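Ficolin-3 (Homo sapiens, PDB 2J60) probably recognises sugars on microbial surfaces through its fibrinogen-like domain, as a ficolin-family lectin of innate immunity. Local coordinates at residues 146-151 with 181-186; 160-165 with 177-182. One frame throughout, in Å; residues are numbered along the deposited sequence. Where two conformers were deposited one is given.

Interaction 1 of 2, residues 146-151 with 181-186; sequences SLHSGR and YRSNLN. With ABE (alpha-D-Abequopyranose), chain D.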
ATOM      1  N   SER A 146      -9.356   9.092  -0.193  1.00 28.34           N
ATOM      2  CA  SER A 146     -10.687   9.168   0.413  1.00 29.21           C
ATOM      3  C   SER A 146     -11.791   8.600  -0.457  1.00 28.98           C
ATOM      4  O   SER A 146     -12.642   7.841   0.020  1.00 27.15           O
ATOM      5  CB  SER A 146     -11.012  10.595   0.815  1.00 29.71           C
ATOM      6  OG  SER A 146     -10.304  10.882   1.990  1.00 32.29           O
ATOM      7  N   LEU A 147     -11.773   8.984  -1.727  1.00 29.33           N
ATOM      8  CA  LEU A 147     -12.665   8.401  -2.708  1.00 30.82           C
ATOM      9  C   LEU A 147     -12.746   6.883  -2.535  1.00 29.53           C
ATOM     10  O   LEU A 147     -13.803   6.294  -2.688  1.00 29.22           O
ATOM     11  CB  LEU A 147     -12.212   8.730  -4.140  1.00 31.09           C
ATOM     12  CG  LEU A 147     -12.924   7.924  -5.253  1.00 33.36           C
ATOM     13  CD1 LEU A 147     -14.444   8.213  -5.366  1.00 34.45           C
ATOM     14  CD2 LEU A 147     -12.260   8.099  -6.597  1.00 33.98           C
ATOM     15  N   HIS A 148     -11.622   6.255  -2.216  1.00 28.67           N
ATOM     16  CA  HIS A 148     -11.548   4.802  -2.260  1.00 26.69           C
ATOM     17  C   HIS A 148     -12.008   4.098  -1.005  1.00 26.65           C
ATOM     18  O   HIS A 148     -12.170   2.871  -1.012  1.00 26.13           O
ATOM     19  CB  HIS A 148     -10.140   4.361  -2.656  1.00 27.88           C
ATOM     20  CG  HIS A 148      -9.808   4.686  -4.072  1.00 24.53           C
ATOM     21  ND1 HIS A 148      -9.077   5.795  -4.428  1.00 27.27           N
ATOM     22  CD2 HIS A 148     -10.133   4.063  -5.229  1.00 25.98           C
ATOM     23  CE1 HIS A 148      -8.939   5.828  -5.741  1.00 24.72           C
ATOM     24  NE2 HIS A 148      -9.571   4.791  -6.252  1.00 25.70           N
ATOM     25  N   SER A 149     -12.232   4.861   0.067  1.00 24.64           N
ATOM     26  CA  SER A 149     -12.743   4.284   1.291  1.00 24.06           C
ATOM     27  C   SER A 149     -14.114   3.676   1.040  1.00 24.00           C
ATOM     28  O   SER A 149     -14.907   4.189   0.261  1.00 26.12           O
ATOM     29  CB  SER A 149     -12.824   5.327   2.403  1.00 24.22           C
ATOM     30  OG  SER A 149     -12.897   4.673   3.664  1.00 25.59           O
ATOM     31  N   GLY A 150     -14.374   2.557   1.673  1.00 24.04           N
ATOM     32  CA  GLY A 150     -15.654   1.886   1.515  1.00 25.05           C
ATOM     33  C   GLY A 150     -15.773   1.030   0.265  1.00 25.30           C
ATOM     34  O   GLY A 150     -16.832   0.454   0.011  1.00 26.32           O
ATOM     35  N   ARG A 151     -14.695   0.930  -0.499  1.00 25.87           N
ATOM     36  CA  ARG A 151     -14.709   0.228  -1.785  1.00 26.21           C
ATOM     37  C   ARG A 151     -13.955  -1.095  -1.708  1.00 26.34           C
ATOM     38  O   ARG A 151     -12.971  -1.219  -0.989  1.00 26.65           O
ATOM     39  CB  ARG A 151     -14.158   1.117  -2.892  1.00 27.55           C
ATOM     40  CG  ARG A 151     -14.886   2.433  -3.017  1.00 28.39           C
ATOM     41  CD  ARG A 151     -14.507   3.210  -4.252  1.00 31.25           C
ATOM     42  NE  ARG A 151     -15.319   4.417  -4.347  1.00 32.04           N
ATOM     43  CZ  ARG A 151     -16.548   4.458  -4.859  1.00 33.85           C
ATOM     44  NH1 ARG A 151     -17.127   3.351  -5.352  1.00 34.58           N
ATOM     45  NH2 ARG A 151     -17.198   5.616  -4.899  1.00 32.47           N
ATOM     46  N   TYR A 181     -10.247   5.609 -10.450  0.50 32.64           N
ATOM     47  CA  TYR A 181      -9.455   6.001  -9.288  0.50 32.11           C
ATOM     48  C   TYR A 181      -9.049   7.471  -9.181  0.50 32.38           C
ATOM     49  O   TYR A 181      -9.111   8.238 -10.146  0.50 32.64           O
ATOM     50  CB  TYR A 181      -8.187   5.145  -9.223  0.50 30.69           C
ATOM     51  CG  TYR A 181      -7.244   5.391 -10.374  0.50 29.41           C
ATOM     52  CD1 TYR A 181      -6.280   6.388 -10.304  0.50 27.99           C
ATOM     53  CD2 TYR A 181      -7.318   4.626 -11.537  0.50 28.75           C
ATOM     54  CE1 TYR A 181      -5.426   6.622 -11.342  0.50 27.70           C
ATOM     55  CE2 TYR A 181      -6.453   4.857 -12.593  0.50 27.82           C
ATOM     56  CZ  TYR A 181      -5.507   5.854 -12.482  0.50 26.75           C
ATOM     57  OH  TYR A 181      -4.641   6.091 -13.517  0.50 26.26           O
ATOM     58  N   ARG A 182      -8.604   7.828  -7.976  1.00 32.73           N
ATOM     59  CA  ARG A 182      -7.905   9.074  -7.712  1.00 32.09           C
ATOM     60  C   ARG A 182      -6.431   8.733  -7.402  1.00 32.22           C
ATOM     61  O   ARG A 182      -5.552   9.586  -7.524  1.00 31.74           O
ATOM     62  CB  ARG A 182      -8.538   9.808  -6.513  1.00 33.34           C
ATOM     63  CG  ARG A 182      -9.955  10.365  -6.767  1.00 35.34           C
ATOM     64  CD  ARG A 182      -9.945  11.865  -7.042  1.00 35.52           C
ATOM     65  NE  ARG A 182      -9.294  12.581  -5.951  1.00 37.84           N
ATOM     66  CZ  ARG A 182      -8.689  13.752  -6.090  1.00 36.93           C
ATOM     67  NH1 ARG A 182      -8.662  14.346  -7.276  1.00 37.84           N
ATOM     68  NH2 ARG A 182      -8.117  14.325  -5.048  1.00 37.83           N
ATOM     69  N   SER A 183      -6.175   7.476  -6.999  1.00 30.42           N
ATOM     70  CA  SER A 183      -4.807   6.960  -6.779  1.00 28.31           C
ATOM     71  C   SER A 183      -4.692   5.548  -7.354  1.00 27.15           C
ATOM     72  O   SER A 183      -5.686   4.807  -7.444  1.00 28.21           O
ATOM     73  CB  SER A 183      -4.421   6.952  -5.297  1.00 27.39           C
ATOM     74  OG  SER A 183      -5.397   6.244  -4.534  1.00 28.61           O
ATOM     75  N   ASN A 184      -3.476   5.167  -7.722  1.00 28.07           N
ATOM     76  CA  ASN A 184      -3.253   3.897  -8.415  1.00 27.06           C
ATOM     77  C   ASN A 184      -1.814   3.444  -8.153  1.00 27.43           C
ATOM     78  O   ASN A 184      -1.057   3.187  -9.078  1.00 28.09           O
ATOM     79  CB  ASN A 184      -3.498   4.112  -9.912  1.00 27.95           C
ATOM     80  CG  ASN A 184      -3.621   2.817 -10.698  1.00 28.97           C
ATOM     81  OD1 ASN A 184      -4.313   1.866 -10.289  1.00 29.73           O
ATOM     82  ND2 ASN A 184      -2.952   2.773 -11.850  1.00 29.48           N
ATOM     83  N   LEU A 185      -1.442   3.357  -6.883  1.00 26.02           N
ATOM     84  CA  LEU A 185      -0.034   3.140  -6.512  1.00 24.78           C
ATOM     85  C   LEU A 185       0.530   1.742  -6.862  1.00 23.39           C
ATOM     86  O   LEU A 185       1.735   1.536  -6.820  1.00 24.22           O
ATOM     87  CB  LEU A 185       0.173   3.443  -5.038  1.00 23.68           C
ATOM     88  CG  LEU A 185      -0.114   4.900  -4.653  1.00 22.83           C
ATOM     89  CD1 LEU A 185       0.140   5.031  -3.175  1.00 23.40           C
ATOM     90  CD2 LEU A 185       0.768   5.885  -5.462  1.00 20.13           C
ATOM     91  N   ASN A 186      -0.355   0.809  -7.188  1.00 24.13           N
ATOM     92  CA  ASN A 186       0.026  -0.526  -7.596  1.00 23.15           C
ATOM     93  C   ASN A 186      -0.028  -0.610  -9.117  1.00 25.35           C
ATOM     94  O   ASN A 186      -0.004  -1.706  -9.704  1.00 25.14           O
ATOM     95  CB  ASN A 186      -0.937  -1.555  -6.995  1.00 23.45           C
ATOM     96  CG  ASN A 186      -0.709  -1.777  -5.524  1.00 24.14           C
ATOM     97  OD1 ASN A 186       0.362  -1.475  -4.995  1.00 24.55           O
ATOM     98  ND2 ASN A 186      -1.706  -2.342  -4.855  1.00 23.60           N
TER
HETATM   99  C1  ABE D1277      -9.393   6.753 -14.073  1.00 53.53           C
HETATM  100  C2  ABE D1277      -8.606   8.037 -14.325  1.00 53.08           C
HETATM  101  C3  ABE D1277      -9.389   9.020 -15.183  1.00 54.14           C
HETATM  102  C4  ABE D1277      -9.936   8.322 -16.426  1.00 54.64           C
HETATM  103  C5  ABE D1277     -10.693   7.056 -16.022  1.00 54.24           C
HETATM  104  C6  ABE D1277     -11.296   6.331 -17.224  1.00 54.79           C
HETATM  105  O1  ABE D1277     -10.549   7.003 -13.249  1.00 52.71           O
HETATM  106  O2  ABE D1277      -8.264   8.672 -13.090  1.00 53.99           O
HETATM  107  O5  ABE D1277      -9.794   6.193 -15.326  1.00 53.06           O
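L147 and the ring of H148, both on the 3-10 turn 146-148, face the chain at Y181 and R182, and the contact is packing with no hydrogen bond between the segments. L147 can be followed outward: its CB lies 3.8 Å from R182 CG, its CG slightly farther, and its CD2 is modelled 3.2 Å from R182 CG, closer than two aliphatic carbons normally sit, so the exact fit is doubtful. CG of L147 stands opposite the backbone N (chi1 168°), which carries CD2 across the bent R182 chain. The same methyl also lies over one face of the H148 ring, offset toward its rim. That imidazole turns its edge to the backbone, with R182 N, S183 N and Y181 CA near its plane. R182 sends its guanidinium elsewhere, NH2 bonding to D143 O, while S183 OG bonds to S144 O. Within 146-151, R151 NE donates to L147 O at 2.9 Å. In one of its two conformers the Y181 ring has N184 CB 3.4 Å above one face, offset toward the rim, and abequose O2 3.9 Å over the centre of the opposite face. Its backbone also grips the sugar, Y181 N donating to ABE O1 (3.1 Å, 166°) and Y181 O accepting from ABE O2. An aromatic ring under the sugar is common in lectin sites; here Y181 forms part of the sugar site of the fibrinogen-like domain.

Interaction 2 of 2, residues 160-165 with 177-182; sequences HDSSNS and YASCYR. With CA (calcium ion), chain E; ABE (alpha-D-Abequopyranose), chain D.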
ATOM      1  N   HIS A 160     -14.815  -6.024  -8.818  1.00 32.48           N
ATOM      2  CA  HIS A 160     -15.781  -5.677  -7.789  1.00 32.91           C
ATOM      3  C   HIS A 160     -16.064  -4.188  -7.812  1.00 33.09           C
ATOM      4  O   HIS A 160     -16.744  -3.662  -6.932  1.00 30.71           O
ATOM      5  CB  HIS A 160     -15.265  -6.079  -6.402  1.00 33.23           C
ATOM      6  CG  HIS A 160     -14.797  -7.495  -6.320  1.00 35.43           C
ATOM      7  ND1 HIS A 160     -15.653  -8.570  -6.424  1.00 37.93           N
ATOM      8  CD2 HIS A 160     -13.557  -8.013  -6.170  1.00 37.25           C
ATOM      9  CE1 HIS A 160     -14.963  -9.692  -6.318  1.00 38.69           C
ATOM     10  NE2 HIS A 160     -13.686  -9.380  -6.169  1.00 38.88           N
ATOM     11  N   ASP A 161     -15.546  -3.505  -8.821  1.00 32.60           N
ATOM     12  CA  ASP A 161     -15.594  -2.063  -8.803  1.00 34.70           C
ATOM     13  C   ASP A 161     -16.994  -1.575  -9.195  1.00 36.24           C
ATOM     14  O   ASP A 161     -17.942  -2.369  -9.256  1.00 37.30           O
ATOM     15  CB  ASP A 161     -14.524  -1.495  -9.718  1.00 34.14           C
ATOM     16  CG  ASP A 161     -14.728  -1.890 -11.167  1.00 36.42           C
ATOM     17  OD1 ASP A 161     -15.896  -1.961 -11.596  1.00 33.87           O
ATOM     18  OD2 ASP A 161     -13.731  -2.122 -11.880  1.00 35.99           O
ATOM     19  N   SER A 162     -17.118  -0.277  -9.458  1.00 36.54           N
ATOM     20  CA  SER A 162     -18.408   0.316  -9.759  1.00 37.49           C
ATOM     21  C   SER A 162     -18.448   0.674 -11.233  1.00 38.55           C
ATOM     22  O   SER A 162     -19.256   1.483 -11.656  1.00 38.98           O
ATOM     23  CB  SER A 162     -18.634   1.566  -8.907  1.00 37.43           C
ATOM     24  OG  SER A 162     -17.639   2.538  -9.166  1.00 36.36           O
ATOM     25  N   SER A 163     -17.554   0.076 -12.010  1.00 38.85           N
ATOM     26  CA  SER A 163     -17.498   0.341 -13.436  1.00 39.80           C
ATOM     27  C   SER A 163     -18.197  -0.728 -14.250  1.00 40.88           C
ATOM     28  O   SER A 163     -18.341  -1.865 -13.809  1.00 40.74           O
ATOM     29  CB  SER A 163     -16.046   0.415 -13.902  1.00 39.74           C
ATOM     30  OG  SER A 163     -15.979   0.676 -15.285  1.00 39.66           O
ATOM     31  N   ASN A 164     -18.628  -0.358 -15.449  0.50 42.14           N
ATOM     32  CA  ASN A 164     -19.216  -1.307 -16.389  0.50 42.98           C
ATOM     33  C   ASN A 164     -18.148  -2.228 -16.964  1.00 43.56           C
ATOM     34  O   ASN A 164     -18.460  -3.265 -17.557  1.00 44.29           O
ATOM     35  CB  ASN A 164     -19.939  -0.567 -17.513  0.50 42.90           C
ATOM     36  CG  ASN A 164     -19.184   0.662 -17.971  0.50 42.84           C
ATOM     37  OD1 ASN A 164     -18.716   1.461 -17.153  0.50 42.52           O
ATOM     38  ND2 ASN A 164     -19.057   0.819 -19.282  0.50 43.33           N
ATOM     39  N   SER A 165     -16.901  -1.850 -16.773  1.00 43.66           N
ATOM     40  CA  SER A 165     -15.797  -2.699 -17.175  1.00 43.85           C
ATOM     41  C   SER A 165     -14.982  -3.073 -15.934  1.00 43.06           C
ATOM     42  O   SER A 165     -15.400  -2.819 -14.784  1.00 42.73           O
ATOM     43  CB  SER A 165     -14.936  -1.996 -18.221  1.00 44.02           C
ATOM     44  OG  SER A 165     -14.932  -0.601 -17.997  1.00 45.43           O
ATOM     45  N   TYR A 177     -10.810   0.002  -6.584  1.00 27.68           N
ATOM     46  CA  TYR A 177     -11.308   0.825  -7.687  1.00 30.14           C
ATOM     47  C   TYR A 177     -12.743   1.289  -7.523  1.00 30.65           C
ATOM     48  O   TYR A 177     -13.570   0.598  -6.934  1.00 30.56           O
ATOM     49  CB  TYR A 177     -11.139   0.120  -9.040  1.00 28.81           C
ATOM     50  CG  TYR A 177      -9.693   0.002  -9.435  1.00 29.35           C
ATOM     51  CD1 TYR A 177      -8.926   1.135  -9.657  1.00 27.11           C
ATOM     52  CD2 TYR A 177      -9.081  -1.242  -9.555  1.00 27.18           C
ATOM     53  CE1 TYR A 177      -7.597   1.045 -10.031  1.00 26.93           C
ATOM     54  CE2 TYR A 177      -7.754  -1.343  -9.907  1.00 26.38           C
ATOM     55  CZ  TYR A 177      -7.016  -0.200 -10.156  1.00 25.41           C
ATOM     56  OH  TYR A 177      -5.688  -0.308 -10.495  1.00 27.50           O
ATOM     57  N   ALA A 178     -13.003   2.480  -8.041  1.00 32.07           N
ATOM     58  CA  ALA A 178     -14.363   2.977  -8.204  1.00 33.34           C
ATOM     59  C   ALA A 178     -14.712   2.826  -9.688  1.00 34.05           C
ATOM     60  O   ALA A 178     -15.183   1.765 -10.132  1.00 34.36           O
ATOM     61  CB  ALA A 178     -14.441   4.428  -7.772  1.00 32.89           C
ATOM     62  N   SER A 179     -14.473   3.881 -10.449  1.00 34.37           N
ATOM     63  CA  SER A 179     -14.567   3.816 -11.899  1.00 35.94           C
ATOM     64  C   SER A 179     -13.853   4.991 -12.539  1.00 35.99           C
ATOM     65  O   SER A 179     -14.500   5.768 -13.241  1.00 37.51           O
ATOM     66  CB  SER A 179     -16.033   3.795 -12.364  1.00 35.92           C
ATOM     67  OG  SER A 179     -16.779   4.824 -11.738  1.00 37.63           O
ATOM     68  N   CYS A 180     -12.528   5.100 -12.353  1.00 36.17           N
ATOM     69  CA  CYS A 180     -11.734   4.071 -11.650  1.00 35.38           C
ATOM     70  C   CYS A 180     -10.964   4.487 -10.394  1.00 34.10           C
ATOM     71  O   CYS A 180     -11.031   3.787  -9.367  1.00 32.81           O
ATOM     72  CB  CYS A 180     -10.785   3.368 -12.610  1.00 36.44           C
ATOM     73  SG  CYS A 180     -11.644   2.352 -13.832  1.00 38.18           S
ATOM     74  N   TYR A 181     -10.247   5.609 -10.450  0.50 32.64           N
ATOM     75  CA  TYR A 181      -9.455   6.001  -9.288  0.50 32.11           C
ATOM     76  C   TYR A 181      -9.049   7.471  -9.181  0.50 32.38           C
ATOM     77  O   TYR A 181      -9.111   8.238 -10.146  0.50 32.64           O
ATOM     78  CB  TYR A 181      -8.187   5.145  -9.223  0.50 30.69           C
ATOM     79  CG  TYR A 181      -7.244   5.391 -10.374  0.50 29.41           C
ATOM     80  CD1 TYR A 181      -6.280   6.388 -10.304  0.50 27.99           C
ATOM     81  CD2 TYR A 181      -7.318   4.626 -11.537  0.50 28.75           C
ATOM     82  CE1 TYR A 181      -5.426   6.622 -11.342  0.50 27.70           C
ATOM     83  CE2 TYR A 181      -6.453   4.857 -12.593  0.50 27.82           C
ATOM     84  CZ  TYR A 181      -5.507   5.854 -12.482  0.50 26.75           C
ATOM     85  OH  TYR A 181      -4.641   6.091 -13.517  0.50 26.26           O
ATOM     86  N   ARG A 182      -8.604   7.828  -7.976  1.00 32.73           N
ATOM     87  CA  ARG A 182      -7.905   9.074  -7.712  1.00 32.09           C
ATOM     88  C   ARG A 182      -6.431   8.733  -7.402  1.00 32.22           C
ATOM     89  O   ARG A 182      -5.552   9.586  -7.524  1.00 31.74           O
ATOM     90  CB  ARG A 182      -8.538   9.808  -6.513  1.00 33.34           C
ATOM     91  CG  ARG A 182      -9.955  10.365  -6.767  1.00 35.34           C
ATOM     92  CD  ARG A 182      -9.945  11.865  -7.042  1.00 35.52           C
ATOM     93  NE  ARG A 182      -9.294  12.581  -5.951  1.00 37.84           N
ATOM     94  CZ  ARG A 182      -8.689  13.752  -6.090  1.00 36.93           C
ATOM     95  NH1 ARG A 182      -8.662  14.346  -7.276  1.00 37.84           N
ATOM     96  NH2 ARG A 182      -8.117  14.325  -5.048  1.00 37.83           N
TER
HETATM   97 CA    CA E1278     -16.856  -3.669 -12.928  1.00 37.32          CA
HETATM   98  C1  ABE D1277      -9.393   6.753 -14.073  1.00 53.53           C
HETATM   99  C2  ABE D1277      -8.606   8.037 -14.325  1.00 53.08           C
HETATM  100  C3  ABE D1277      -9.389   9.020 -15.183  1.00 54.14           C
HETATM  101  C4  ABE D1277      -9.936   8.322 -16.426  1.00 54.64           C
HETATM  102  C5  ABE D1277     -10.693   7.056 -16.022  1.00 54.24           C
HETATM  103  C6  ABE D1277     -11.296   6.331 -17.224  1.00 54.79           C
HETATM  104  O1  ABE D1277     -10.549   7.003 -13.249  1.00 52.71           O
HETATM  105  O2  ABE D1277      -8.264   8.672 -13.090  1.00 53.99           O
HETATM  106  O5  ABE D1277      -9.794   6.193 -15.326  1.00 53.06           O
HETATM  107  O   HOH W   1     -18.264  -4.067 -11.435  1.00 31.90           O
HETATM  108  O   HOH W   2     -18.306  -4.937 -14.327  1.00 32.33           O
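Two irregular loop segments come together with S163 CA 4.8 Å from S179 CA, and S162 N donates to A178 O at 2.9 Å (153°). The same carbonyl oxygen takes a second bond from S162 OG at 2.8 Å, on the same face of its plane but from almost directly above it. OG gets there by sitting between the backbone N and the carbonyl carbon of S162 (chi1 61°). D161 CB packs against A178 O and the CB of Y177, and S163 CB meets S179 CB at 3.7 Å. Loop 160-165 is the calcium site of the fibrinogen-like domain: D161 OD1 (2.4 Å), S163 O, S165 O and two waters bind the ion, and D159 supplies further ligands. D161 OD1 also accepts from S163 N in an Asx turn, the donor lying above the carboxylate plane, while OD2 bonds to C167 N; the carboxylate is thus held on both oxygens. S163 OG repeats the pattern as an ST turn, accepting from S165 N. On the partner segment a cis peptide precedes C180, which is disulfide-bonded to C167, and C180 N donates to O1 of the bound abequose at 2.9 Å.

How the interactions relate
Interactions 1 and 2 have centres 9 Å apart on the same side of the chain's centre, in the long loops between strand 131-138 and strand 215-220. Segments 146-151 and 160-165 precede the short helix 167-171; 177-182 and 181-186 follow it, sharing Y181 and R182. Thus one continuous run, 177-186, is met at its beginning by the calcium loop and farther on by the 3-10 turn. Y177 OH and N184 OD1, 2.6 Å apart, probably hydrogen-bond and so link the two contacts, and R151 packs on A178. The bound sugar touches both, while calcium lies about 13 Å from the Y181 side chain, consistent with a structural influence rather than direct sugar coordination.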